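Local atomic coordinates of citrate synthase (Metallosphaera sedula, PDB entry 6ABW), a protein that probably catalyses the condensation of oxaloacetate with acetyl-CoA and water to give citrate and CoA, the entry step of the tricarboxylic acid cycle. Residues V143-R148 with F168-S174; M108-F112 with A139-V143; L205-L211 with H366-R370; D103-E109 with L222-K226; T250-F254 with K306-G311. One frame throughout, in Å; residues are numbered along the deposited sequence.

Contact 1. Residues V143-R148 with F168-S174; sequences VANVLR and FLKASFS
Ala-144 and Ser-172 bring the segments closest, their CA atoms 4.6 Å apart, where helices 143-148 and 168-173 run nearly parallel, their axes 8.5 Å apart at closest approach and crossing at -22°. Such close spacing goes with small residues at the interface: CB of Ala-144 rests on CB of Ala-171 at 4.0 Å and on OG of Ser-172. That hydroxyl is turned back along its own helix and donates to the carbonyl O of Phe-168, which also accepts from Ser-172 N, so its polar end is satisfied where it meets the methyl group. A chi1 of 171° sets CG of Phe-168 opposite its own backbone N and turns the ring toward the neighbouring helix; its edge, at CE1, lies 3.7 Å from Ala-144 N, while CZ touches Val-143 CG1. The contact pairs two helices of the largely helical citrate synthase fold, with helix 342-365 adding Leu-345 and Leu-348 against Phe-168. Further along, Leu-147 CD2 touches Ser-172 CB and, at 3.9 Å, Phe-173 CE1. Arg-148 closes the end where helix 164-173 stops. Its chain bends at chi3 (75°) and NH2 donates to Ser-172 O at 3.2 Å; the oxygen lies in the guanidinium plane, but the nitrogen stands above the carbonyl plane. A weak bond joins NH2 to Ser-174 OG at 3.0 Å, and NE is held by Lys-154 O. Putting a leucine at Arg-148 would probably leave Ser-172 O and Lys-154 O without this donor and the helix end less firmly tied.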
# COMPACT_ATOMS: atom_id res chain seq x y z
N VAL A 143 4.00 15.01 8.42
CA VAL A 143 4.08 14.57 9.80
C VAL A 143 3.80 15.73 10.79
O VAL A 143 3.04 15.59 11.75
CB VAL A 143 5.40 13.85 10.06
CG1 VAL A 143 5.48 13.49 11.52
CG2 VAL A 143 5.48 12.56 9.25
N ALA A 144 4.28 16.91 10.44
CA ALA A 144 4.08 18.09 11.27
C ALA A 144 2.57 18.40 11.35
O ALA A 144 2.05 18.69 12.43
CB ALA A 144 4.88 19.27 10.68
N ASN A 145 1.87 18.25 10.24
CA ASN A 145 0.45 18.54 10.15
C ASN A 145 -0.46 17.48 10.76
O ASN A 145 -1.51 17.77 11.27
CB ASN A 145 0.09 19.00 8.76
CG ASN A 145 0.54 20.44 8.55
OD1 ASN A 145 0.03 21.35 9.21
ND2 ASN A 145 1.64 20.62 7.79
N VAL A 146 0.03 16.21 10.74
CA VAL A 146 -0.65 15.15 11.44
C VAL A 146 -0.64 15.43 12.95
O VAL A 146 -1.66 15.33 13.64
CB VAL A 146 -0.02 13.77 11.06
CG1 VAL A 146 -0.45 12.65 12.04
CG2 VAL A 146 -0.41 13.37 9.65
N LEU A 147 0.49 15.86 13.48
CA LEU A 147 0.56 16.21 14.89
C LEU A 147 -0.41 17.35 15.19
O LEU A 147 -1.19 17.31 16.20
CB LEU A 147 2.01 16.57 15.27
CG LEU A 147 2.09 17.37 16.61
CD1 LEU A 147 1.71 16.47 17.74
CD2 LEU A 147 3.49 17.95 16.73
N ARG A 148 -0.34 18.37 14.34
CA ARG A 148 -1.09 19.57 14.60
C ARG A 148 -2.63 19.36 14.47
O ARG A 148 -3.42 19.82 15.30
CB ARG A 148 -0.54 20.69 13.76
CG ARG A 148 0.82 21.14 14.26
CD ARG A 148 1.41 22.20 13.35
NE ARG A 148 0.77 23.50 13.54
CZ ARG A 148 1.07 24.37 14.51
NH1 ARG A 148 0.36 25.47 14.60
NH2 ARG A 148 1.99 24.11 15.45
N PHE A 168 11.43 21.18 10.58
CA PHE A 168 10.41 20.21 11.01
C PHE A 168 9.92 20.51 12.45
O PHE A 168 8.71 20.61 12.75
CB PHE A 168 10.96 18.76 10.85
CG PHE A 168 10.04 17.75 11.47
CD1 PHE A 168 8.75 17.59 10.94
CD2 PHE A 168 10.40 17.02 12.64
CE1 PHE A 168 7.86 16.70 11.51
CE2 PHE A 168 9.50 16.14 13.21
CZ PHE A 168 8.23 15.95 12.62
N LEU A 169 10.86 20.79 13.37
CA LEU A 169 10.50 21.13 14.73
C LEU A 169 9.76 22.47 14.85
O LEU A 169 8.81 22.57 15.61
CB LEU A 169 11.70 21.13 15.63
CG LEU A 169 12.43 19.81 15.89
CD1 LEU A 169 13.72 20.08 16.64
CD2 LEU A 169 11.55 18.84 16.65
N LYS A 170 10.17 23.47 14.08
CA LYS A 170 9.46 24.72 14.07
C LYS A 170 8.07 24.63 13.51
O LYS A 170 7.15 25.23 14.06
CB LYS A 170 10.24 25.76 13.28
CG LYS A 170 11.46 26.23 14.00
CD LYS A 170 12.05 27.44 13.23
CE LYS A 170 11.17 28.70 13.41
NZ LYS A 170 11.52 29.77 12.44
N ALA A 171 7.86 23.84 12.45
CA ALA A 171 6.51 23.65 11.91
C ALA A 171 5.66 22.88 12.91
O ALA A 171 4.50 23.25 13.21
CB ALA A 171 6.56 22.91 10.56
N SER A 172 6.24 21.83 13.50
CA SER A 172 5.52 21.04 14.50
C SER A 172 4.98 21.82 15.72
O SER A 172 3.83 21.62 16.17
CB SER A 172 6.39 19.87 14.99
OG SER A 172 6.62 18.94 13.93
N PHE A 173 5.84 22.71 16.26
CA PHE A 173 5.55 23.26 17.55
C PHE A 173 5.34 24.79 17.62
O PHE A 173 4.96 25.30 18.72
CB PHE A 173 6.73 22.86 18.46
CG PHE A 173 6.85 21.36 18.68
CD1 PHE A 173 5.79 20.67 19.22
CD2 PHE A 173 8.03 20.72 18.43
CE1 PHE A 173 5.89 19.29 19.45
CE2 PHE A 173 8.14 19.32 18.63
CZ PHE A 173 7.08 18.63 19.12
N SER A 174 5.60 25.48 16.54
CA SER A 174 5.48 26.99 16.51
C SER A 174 6.32 27.67 17.62
O SER A 174 5.84 28.52 18.35
CB SER A 174 4.04 27.43 16.72
OG SER A 174 3.13 26.83 15.81

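Contact 2. Residues M108-F112 with A139-V143; sequences METAF and ASTVV
Val-142 has more surface buried here than any other residue of the two segments, and it faces Ala-111 and Met-108 where helices 108-112 and 139-143 meet. Both of its methyls bear on the CB of Ala-111, CG1 at 3.8 Å and CG2 slightly farther. With CG1 anti to the backbone N (chi1 170°), that branch also reaches the backbone of Met-108, 4.1 Å from its CA. Phe-112 comes next in buried area. Its ring points its edge at the other helix, with Ala-139 CA in the ring plane 3.8 Å from CZ, and Ala-139 CB equally near that same carbon. The opposing methyl therefore meets the rim of the phenyl group. CE1 also approaches CB of Val-142, so the ring lies across the step from Ala-139 to Val-142, one turn of helix. Met-108 works at the other end of the patch: its chain leaves straight and then bends at chi3 (58°), which brings SD and CE to Val-143, the two side chains crossing at a slant with CE 3.7 Å from CG2. No hydrogen bond crosses the interface, which is apolar packing of alanines, a valine pair, a methionine and a phenyl ring. The axes are 10.2 Å apart at closest approach, and the two directions of travel differ by 133°, an oblique antiparallel crossing in the buried helical core. Helix 342-365 packs on both partners, through Ala-347 against Met-108 and Leu-348 against Ala-139. Helix 214-225 meets Phe-112 through Val-218 and Val-219, and helix 164-173 reaches Val-143 and Ser-140 through Phe-168.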
# COMPACT_ATOMS: atom_id res chain seq x y z
N MET A 108 -1.00 9.68 7.83
CA MET A 108 0.07 9.77 6.87
C MET A 108 -0.23 9.00 5.59
O MET A 108 0.08 9.46 4.51
CB MET A 108 1.40 9.24 7.45
CG MET A 108 1.97 9.97 8.62
SD MET A 108 3.60 9.24 9.05
CE MET A 108 4.55 9.38 7.68
N GLU A 109 -0.75 7.78 5.69
CA GLU A 109 -1.08 6.94 4.58
C GLU A 109 -2.06 7.69 3.64
O GLU A 109 -1.87 7.71 2.39
CB GLU A 109 -1.68 5.62 5.10
CG GLU A 109 -2.03 4.58 4.08
CD GLU A 109 -3.06 3.58 4.59
OE1 GLU A 109 -4.19 3.99 4.97
OE2 GLU A 109 -2.84 2.38 4.52
N THR A 110 -3.04 8.38 4.22
CA THR A 110 -4.04 9.07 3.47
C THR A 110 -3.43 10.27 2.74
O THR A 110 -3.63 10.49 1.56
CB THR A 110 -5.21 9.46 4.36
OG1 THR A 110 -5.73 8.29 4.99
CG2 THR A 110 -6.32 10.10 3.56
N ALA A 111 -2.63 11.03 3.47
CA ALA A 111 -1.92 12.16 2.89
C ALA A 111 -0.96 11.78 1.79
O ALA A 111 -0.95 12.37 0.74
CB ALA A 111 -1.25 12.96 3.98
N PHE A 112 -0.25 10.66 1.94
CA PHE A 112 0.66 10.19 0.89
C PHE A 112 -0.11 9.66 -0.31
O PHE A 112 0.40 9.80 -1.43
CB PHE A 112 1.67 9.17 1.43
CG PHE A 112 2.91 9.81 1.86
CD1 PHE A 112 3.03 10.40 3.08
CD2 PHE A 112 3.95 9.97 0.92
CE1 PHE A 112 4.21 11.09 3.42
CE2 PHE A 112 5.11 10.68 1.24
CZ PHE A 112 5.22 11.27 2.47
N ALA A 139 7.22 14.61 3.39
CA ALA A 139 7.04 13.80 4.60
C ALA A 139 7.12 14.65 5.84
O ALA A 139 6.32 14.48 6.75
CB ALA A 139 8.00 12.63 4.66
N SER A 140 8.03 15.62 5.84
CA SER A 140 8.12 16.60 6.93
C SER A 140 6.83 17.40 7.08
O SER A 140 6.25 17.50 8.18
CB SER A 140 9.35 17.53 6.67
OG SER A 140 9.42 18.48 7.68
N THR A 141 6.33 17.92 5.96
CA THR A 141 5.08 18.66 5.99
C THR A 141 3.90 17.86 6.50
O THR A 141 3.13 18.31 7.32
CB THR A 141 4.81 19.17 4.59
OG1 THR A 141 5.93 19.98 4.16
CG2 THR A 141 3.53 20.02 4.54
N VAL A 142 3.80 16.63 6.00
CA VAL A 142 2.75 15.70 6.43
C VAL A 142 2.82 15.36 7.90
O VAL A 142 1.82 15.50 8.60
CB VAL A 142 2.78 14.43 5.57
CG1 VAL A 142 1.88 13.35 6.15
CG2 VAL A 142 2.33 14.84 4.15
N VAL A 143 4.00 15.01 8.42
CA VAL A 143 4.08 14.57 9.80
C VAL A 143 3.80 15.73 10.79
O VAL A 143 3.04 15.59 11.75
CB VAL A 143 5.40 13.85 10.06
CG1 VAL A 143 5.48 13.49 11.52
CG2 VAL A 143 5.48 12.56 9.25

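Contact 3. Residues L205-L211 with H366-R370; sequences LVTSSTL and HRLIR
His-366 points the edge of its imidazole at the carbonyl O of Ser-209, and the side chains of Leu-211 and Leu-368 gather round the same junction. NE2 donates to that oxygen at 2.9 Å in a fairly straight bond (162°); the acceptor lies in the ring plane, whereas the donor stands above the carbonyl plane, 42° out of it. The first torsion of His-366 (170°) points CG away from its own N, carrying the ring toward Ser-209. Leu-211 CD2 sits over one face of the ring toward its rim, 4.1 Å from NE2, the two side chains being roughly perpendicular. CD1 of Leu-368 also approaches Ser-209 O, although Leu-368 and Ile-369 are poorly ordered. Ser-209 OG lies between its backbone N and carbonyl carbon, where it donates to Val-206 O at 2.7 Å and accepts a weak bond from Ile-369 N at 3.3 Å. Ile-369 CD1 reaches the Val-206 backbone, 3.9 Å from CA, and crosses the CG2 branch of that valine at about a right angle. The helix 199-208 finishes here in a Schellman motif with Leu-211 at positive phi, and the loop after helix 342-365 runs past this end. Replacing His-366 with an alanine would probably leave Ser-209 O without its NE2 donor and remove the ring face that Leu-211 packs on. Polar groups at the last turn are thus shared out: the serine hydroxyl serves Val-206 O and, weakly, Ile-369 N, and the histidine takes up a carbonyl at the helix end.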
# COMPACT_ATOMS: atom_id res chain seq x y z
N LEU A 205 8.70 -2.39 -2.19
CA LEU A 205 9.34 -3.08 -3.25
C LEU A 205 8.35 -3.76 -4.20
O LEU A 205 8.44 -3.63 -5.40
CB LEU A 205 10.37 -4.06 -2.70
CG LEU A 205 11.58 -3.42 -2.01
CD1 LEU A 205 12.40 -4.54 -1.31
CD2 LEU A 205 12.50 -2.69 -2.99
N VAL A 206 7.35 -4.42 -3.63
CA VAL A 206 6.29 -5.04 -4.43
C VAL A 206 5.56 -4.01 -5.28
O VAL A 206 5.27 -4.21 -6.45
CB VAL A 206 5.25 -5.73 -3.53
CG1 VAL A 206 4.09 -6.27 -4.36
CG2 VAL A 206 5.92 -6.90 -2.87
N THR A 207 5.26 -2.88 -4.70
CA THR A 207 4.57 -1.83 -5.37
C THR A 207 5.46 -1.28 -6.50
O THR A 207 4.97 -0.99 -7.61
CB THR A 207 4.13 -0.75 -4.35
OG1 THR A 207 3.21 -1.36 -3.42
CG2 THR A 207 3.40 0.35 -5.00
N SER A 208 6.77 -1.14 -6.24
CA SER A 208 7.68 -0.58 -7.22
C SER A 208 7.80 -1.52 -8.44
O SER A 208 8.10 -1.06 -9.56
CB SER A 208 9.05 -0.29 -6.62
OG SER A 208 9.81 -1.48 -6.44
N SER A 209 7.56 -2.80 -8.23
CA SER A 209 7.67 -3.82 -9.32
C SER A 209 6.69 -3.62 -10.47
O SER A 209 6.87 -4.17 -11.57
CB SER A 209 7.54 -5.25 -8.78
OG SER A 209 6.20 -5.69 -8.50
N THR A 210 5.61 -2.93 -10.22
CA THR A 210 4.65 -2.60 -11.27
C THR A 210 4.91 -1.24 -11.87
O THR A 210 4.13 -0.78 -12.69
CB THR A 210 3.21 -2.61 -10.71
OG1 THR A 210 3.03 -1.48 -9.85
CG2 THR A 210 2.90 -3.88 -9.94
N LEU A 211 5.90 -0.51 -11.34
CA LEU A 211 6.26 0.82 -11.73
C LEU A 211 5.28 1.83 -11.24
O LEU A 211 5.22 2.96 -11.72
CB LEU A 211 6.62 0.93 -13.24
CG LEU A 211 7.74 0.01 -13.66
CD1 LEU A 211 7.99 0.15 -15.17
CD2 LEU A 211 9.03 0.15 -12.89
N HIS A 366 14.90 -4.76 -11.43
CA HIS A 366 13.47 -4.75 -11.59
C HIS A 366 13.07 -6.10 -12.21
O HIS A 366 13.36 -6.37 -13.39
CB HIS A 366 13.00 -3.58 -12.45
CG HIS A 366 11.57 -3.70 -12.83
ND1 HIS A 366 11.16 -4.02 -14.10
CD2 HIS A 366 10.45 -3.67 -12.06
CE1 HIS A 366 9.85 -4.13 -14.12
NE2 HIS A 366 9.39 -3.94 -12.90
N ARG A 367 12.51 -6.97 -11.37
CA ARG A 367 11.70 -8.12 -11.82
C ARG A 367 10.26 -7.72 -11.42
O ARG A 367 10.05 -7.14 -10.34
CB ARG A 367 12.14 -9.47 -11.17
CG ARG A 367 12.43 -10.66 -12.10
CD ARG A 367 13.94 -10.95 -12.21
NE ARG A 367 14.66 -9.80 -12.79
CZ ARG A 367 15.43 -8.91 -12.15
NH1 ARG A 367 15.72 -8.99 -10.85
NH2 ARG A 367 15.96 -7.91 -12.85
N LEU A 368 9.29 -7.98 -12.31
CA LEU A 368 7.87 -7.84 -11.98
C LEU A 368 7.49 -8.97 -11.01
O LEU A 368 7.75 -10.15 -11.31
CB LEU A 368 7.00 -7.88 -13.24
CG LEU A 368 5.47 -7.82 -13.07
CD1 LEU A 368 5.06 -6.57 -12.30
CD2 LEU A 368 4.80 -7.91 -14.45
N ILE A 369 6.88 -8.63 -9.87
CA ILE A 369 6.63 -9.63 -8.80
C ILE A 369 5.33 -10.44 -9.14
O ILE A 369 4.22 -9.87 -9.27
CB ILE A 369 6.77 -9.02 -7.35
CG1 ILE A 369 8.27 -8.78 -7.03
CG2 ILE A 369 6.16 -9.95 -6.31
CD1 ILE A 369 8.60 -7.89 -5.84
N ARG A 370 5.54 -11.76 -9.32
CA ARG A 370 4.52 -12.75 -9.73
C ARG A 370 4.78 -14.16 -9.08
O ARG A 370 5.30 -15.09 -9.72
CB ARG A 370 4.47 -12.84 -11.28
CG ARG A 370 3.88 -11.59 -11.97
CD ARG A 370 2.46 -11.29 -11.49
NE ARG A 370 1.64 -10.56 -12.47
CZ ARG A 370 1.22 -9.27 -12.39
NH1 ARG A 370 1.52 -8.47 -11.35
NH2 ARG A 370 0.48 -8.78 -13.40

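Contact 4. Residues D103-E109 with L222-K226; sequences DAVGMME and LAALK
Val-105 has CG1 anti to its backbone nitrogen (chi1 171°), and that branch is set down on the last turn of 222-226, 3.5 Å from Leu-222 O and close to Lys-226 N. This is helix-to-helix packing at the dimer interface of the citrate synthase fold, between the start of helix 104-119 and the end of helix 214-225. Leu-222 fits against the next turn: CD1 lies 3.9 Å from Glu-109 N, and CD2 meets CE of Met-108 at 3.8 Å, the side chains crossing at about a right angle. Lys-226 stretches out fully across the first turn, passing Gly-106, whose CA is 4.1 Å from its CD, and running counter to the side chain of Asp-103. That aspartate is the N-cap of helix 104-119, and its OD1 accepts from Val-105 N at 2.9 Å. Both charged ends have their main partners in the second subunit: Lys-226 NZ bonds to Ser-116 and makes a salt bridge with Asp-213, both of the second subunit, and Glu-109 OE2 is hydrogen-bonded to Ser-216 of that subunit. Glu-109 OE2 also lies against the methyl of Ala-223. Glu-109 OE1 and Lys-226 NZ are 5.0 Å apart, and a water bridges them: it donates to Glu-109 OE1 at 2.9 Å and accepts from Lys-226 NZ at 2.8 Å.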
# COMPACT_ATOMS: atom_id res chain seq x y z
N ASP A 103 -5.35 6.78 14.00
CA ASP A 103 -3.94 6.39 14.07
C ASP A 103 -3.10 7.36 13.18
O ASP A 103 -3.45 7.62 12.02
CB ASP A 103 -3.82 4.97 13.58
CG ASP A 103 -2.42 4.42 13.73
OD1 ASP A 103 -1.45 5.10 13.42
OD2 ASP A 103 -2.27 3.27 14.19
N ALA A 104 -2.03 7.93 13.73
CA ALA A 104 -1.24 8.89 13.00
C ALA A 104 -0.62 8.30 11.71
O ALA A 104 -0.54 8.98 10.73
CB ALA A 104 -0.19 9.50 13.90
N VAL A 105 -0.19 7.04 11.73
CA VAL A 105 0.38 6.43 10.55
C VAL A 105 -0.69 6.33 9.44
O VAL A 105 -0.38 6.55 8.26
CB VAL A 105 1.01 5.07 10.91
CG1 VAL A 105 1.43 4.30 9.62
CG2 VAL A 105 2.19 5.34 11.80
N GLY A 106 -1.95 6.08 9.81
CA GLY A 106 -3.10 6.05 8.91
C GLY A 106 -3.37 7.42 8.28
O GLY A 106 -3.68 7.53 7.08
N MET A 107 -3.24 8.47 9.08
CA MET A 107 -3.35 9.80 8.53
C MET A 107 -2.23 10.09 7.52
O MET A 107 -2.45 10.68 6.46
CB MET A 107 -3.34 10.80 9.69
CG MET A 107 -4.49 10.59 10.63
SD MET A 107 -4.48 11.73 12.05
CE MET A 107 -4.65 13.21 11.22
N MET A 108 -1.00 9.68 7.83
CA MET A 108 0.07 9.77 6.87
C MET A 108 -0.23 9.00 5.59
O MET A 108 0.08 9.46 4.51
CB MET A 108 1.40 9.24 7.45
CG MET A 108 1.97 9.97 8.62
SD MET A 108 3.60 9.24 9.05
CE MET A 108 4.55 9.38 7.68
N GLU A 109 -0.75 7.78 5.69
CA GLU A 109 -1.08 6.94 4.58
C GLU A 109 -2.06 7.69 3.64
O GLU A 109 -1.87 7.71 2.39
CB GLU A 109 -1.68 5.62 5.10
CG GLU A 109 -2.03 4.58 4.08
CD GLU A 109 -3.06 3.58 4.59
OE1 GLU A 109 -4.19 3.99 4.97
OE2 GLU A 109 -2.84 2.38 4.52
N LEU A 222 3.55 2.49 4.36
CA LEU A 222 2.77 2.92 5.49
C LEU A 222 1.58 2.08 5.86
O LEU A 222 1.29 1.90 7.04
CB LEU A 222 2.31 4.35 5.26
CG LEU A 222 3.42 5.43 5.19
CD1 LEU A 222 2.80 6.65 4.54
CD2 LEU A 222 4.00 5.80 6.55
N ALA A 223 0.93 1.51 4.84
CA ALA A 223 -0.13 0.52 5.05
C ALA A 223 0.38 -0.67 5.86
O ALA A 223 -0.27 -1.13 6.80
CB ALA A 223 -0.70 0.01 3.71
N ALA A 224 1.55 -1.18 5.53
CA ALA A 224 2.15 -2.25 6.30
C ALA A 224 2.63 -1.83 7.71
O ALA A 224 2.41 -2.55 8.70
CB ALA A 224 3.33 -2.84 5.52
N LEU A 225 3.17 -0.63 7.84
CA LEU A 225 3.64 -0.08 9.11
C LEU A 225 2.48 0.13 10.09
O LEU A 225 2.67 0.10 11.29
CB LEU A 225 4.35 1.24 8.79
CG LEU A 225 5.00 1.88 10.03
CD1 LEU A 225 6.05 0.99 10.69
CD2 LEU A 225 5.61 3.21 9.72
N LYS A 226 1.26 0.33 9.59
CA LYS A 226 0.14 0.52 10.45
C LYS A 226 -0.15 -0.76 11.28
O LYS A 226 -0.73 -0.64 12.39
CB LYS A 226 -1.09 0.95 9.65
CG LYS A 226 -2.13 1.60 10.47
CD LYS A 226 -3.28 2.00 9.53
CE LYS A 226 -4.54 2.12 10.32
NZ LYS A 226 -5.69 2.31 9.43
O HOH W 1 -5.50 4.41 7.53

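Contact 5. Residues T250-F254 with K306-G311; sequences TESWF and KLEELG
Phe-254 and Leu-310 make a CH-pi contact: CB of the leucine stands over the ring centre, 3.7 Å from the centroid and only 3° off the ring normal. The two side chains run antiparallel to one another, so Leu-310 CD1 comes back to Phe-254 CB. The ring's far end, at CZ, is 3.6 Å from Leu-310 O, and CE1 is near Gly-311 N. Apolar packing continues through Leu-307, whose CD2 touches two aromatic rings, 3.7 Å from Phe-254 CD1 and as near to CZ3 of Trp-253. The methyl CG2 of Thr-250 completes this patch against CG of Leu-307 and CG of Lys-306, while its hydroxyl is turned to Pro-247 O. One salt bridge runs along the more exposed rim: Lys-306 NZ donates to Glu-251 OE2 at 3.0 Å, meeting the anti lone pair, away from the other carboxylate oxygen. A bend at chi2 (46°) brings the lysine chain over to the glutamate, and a longer pairing with Glu-309 OE1 extends the ion network. The helices cross at -44° with their axes 10.2 Å apart at closest approach. Helix 233-244 lies against the pair through Ile-244, which touches Thr-250, Trp-253 and Leu-307, while Glu-243 holds the indole NE1; on another side Phe-326 of helix 325-335 packs on Leu-307, and Gly-311 comes near the acetyl-CoA-binding residues Leu-265 and Phe-268.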
# COMPACT_ATOMS: atom_id res chain seq x y z
N THR A 250 10.28 1.82 39.80
CA THR A 250 10.78 0.95 38.73
C THR A 250 11.07 -0.45 39.17
O THR A 250 10.69 -1.41 38.52
CB THR A 250 12.00 1.60 38.03
OG1 THR A 250 11.66 2.95 37.67
CG2 THR A 250 12.34 0.84 36.76
N GLU A 251 11.79 -0.59 40.27
CA GLU A 251 12.15 -1.93 40.76
C GLU A 251 10.96 -2.79 41.03
O GLU A 251 10.93 -3.97 40.65
CB GLU A 251 12.98 -1.85 42.04
CG GLU A 251 14.42 -1.56 41.73
CD GLU A 251 15.39 -1.57 42.94
OE1 GLU A 251 15.03 -2.07 44.09
OE2 GLU A 251 16.55 -1.11 42.66
N SER A 252 9.93 -2.20 41.65
CA SER A 252 8.70 -2.93 41.92
C SER A 252 7.96 -3.38 40.65
O SER A 252 7.55 -4.55 40.57
CB SER A 252 7.75 -2.12 42.87
OG SER A 252 6.48 -2.74 42.95
N TRP A 253 7.84 -2.48 39.67
CA TRP A 253 7.27 -2.83 38.41
C TRP A 253 8.06 -3.99 37.75
O TRP A 253 7.45 -4.91 37.21
CB TRP A 253 7.24 -1.62 37.50
CG TRP A 253 6.62 -1.82 36.16
CD1 TRP A 253 5.34 -1.51 35.78
CD2 TRP A 253 7.29 -2.30 34.98
NE1 TRP A 253 5.15 -1.85 34.46
CE2 TRP A 253 6.34 -2.31 33.94
CE3 TRP A 253 8.62 -2.74 34.70
CZ2 TRP A 253 6.66 -2.69 32.64
CZ3 TRP A 253 8.93 -3.14 33.41
CH2 TRP A 253 7.96 -3.14 32.39
N PHE A 254 9.35 -3.88 37.78
CA PHE A 254 10.24 -4.91 37.14
C PHE A 254 10.05 -6.24 37.89
O PHE A 254 9.88 -7.28 37.25
CB PHE A 254 11.70 -4.49 37.20
CG PHE A 254 12.64 -5.38 36.39
CD1 PHE A 254 12.85 -5.18 35.03
CD2 PHE A 254 13.37 -6.36 37.01
CE1 PHE A 254 13.75 -6.04 34.30
CE2 PHE A 254 14.28 -7.15 36.31
CZ PHE A 254 14.45 -6.99 34.95
N LYS A 306 17.01 3.28 34.74
CA LYS A 306 16.91 2.25 35.79
C LYS A 306 16.45 0.92 35.21
O LYS A 306 17.00 -0.15 35.55
CB LYS A 306 15.91 2.71 36.85
CG LYS A 306 15.83 1.79 38.04
CD LYS A 306 17.20 1.32 38.62
CE LYS A 306 16.97 0.44 39.86
NZ LYS A 306 18.25 0.25 40.61
N LEU A 307 15.45 0.95 34.32
CA LEU A 307 15.05 -0.30 33.62
C LEU A 307 16.14 -0.90 32.78
O LEU A 307 16.30 -2.16 32.68
CB LEU A 307 13.82 -0.07 32.74
CG LEU A 307 12.47 -0.32 33.27
CD1 LEU A 307 11.44 -0.10 32.15
CD2 LEU A 307 12.34 -1.73 33.92
N GLU A 308 16.94 -0.05 32.15
CA GLU A 308 18.03 -0.58 31.36
C GLU A 308 18.99 -1.36 32.26
O GLU A 308 19.47 -2.45 31.91
CB GLU A 308 18.79 0.61 30.70
CG GLU A 308 20.02 0.15 29.87
CD GLU A 308 20.90 1.29 29.36
OE1 GLU A 308 20.76 2.49 29.70
OE2 GLU A 308 21.80 0.92 28.62
N GLU A 309 19.29 -0.80 33.41
CA GLU A 309 20.22 -1.45 34.37
C GLU A 309 19.66 -2.79 34.83
O GLU A 309 20.33 -3.83 34.82
CB GLU A 309 20.44 -0.56 35.62
CG GLU A 309 21.48 -1.17 36.54
CD GLU A 309 22.06 -0.21 37.58
OE1 GLU A 309 21.26 0.31 38.42
OE2 GLU A 309 23.32 -0.01 37.58
N LEU A 310 18.41 -2.74 35.26
CA LEU A 310 17.71 -4.01 35.66
C LEU A 310 17.68 -5.03 34.53
O LEU A 310 17.97 -6.23 34.70
CB LEU A 310 16.29 -3.73 36.15
CG LEU A 310 16.18 -2.83 37.39
CD1 LEU A 310 14.74 -2.48 37.70
CD2 LEU A 310 16.82 -3.48 38.59
N GLY A 311 17.32 -4.57 33.31
CA GLY A 311 17.27 -5.45 32.17
C GLY A 311 18.60 -6.07 31.75
O GLY A 311 18.64 -7.27 31.44

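How the contacts relate
Contacts 1, 2 and 4 form one continuous core. Contacts 1 and 2 share Val-143 on helix 128-151, contacts 2 and 4 share Met-108 and Glu-109 on helix 104-119, and the centres of 2 and 4 are about 9 Å apart. Contact 3 stands apart, its nearest atoms about 8 Å from contact 4, but contacts 2, 3 and 4 all reach the second subunit. Contact 5 is a separate patch, its centre about 32 Å from that of contact 4. Both contacts 4 and 5 come near the bound acetyl-CoA: the Leu-225 side chain and Gly-311 each lie about 8 Å from the ligand, and the Leu-225 side chain is about 9 Å from that of Asp-325, a predicted active-site residue.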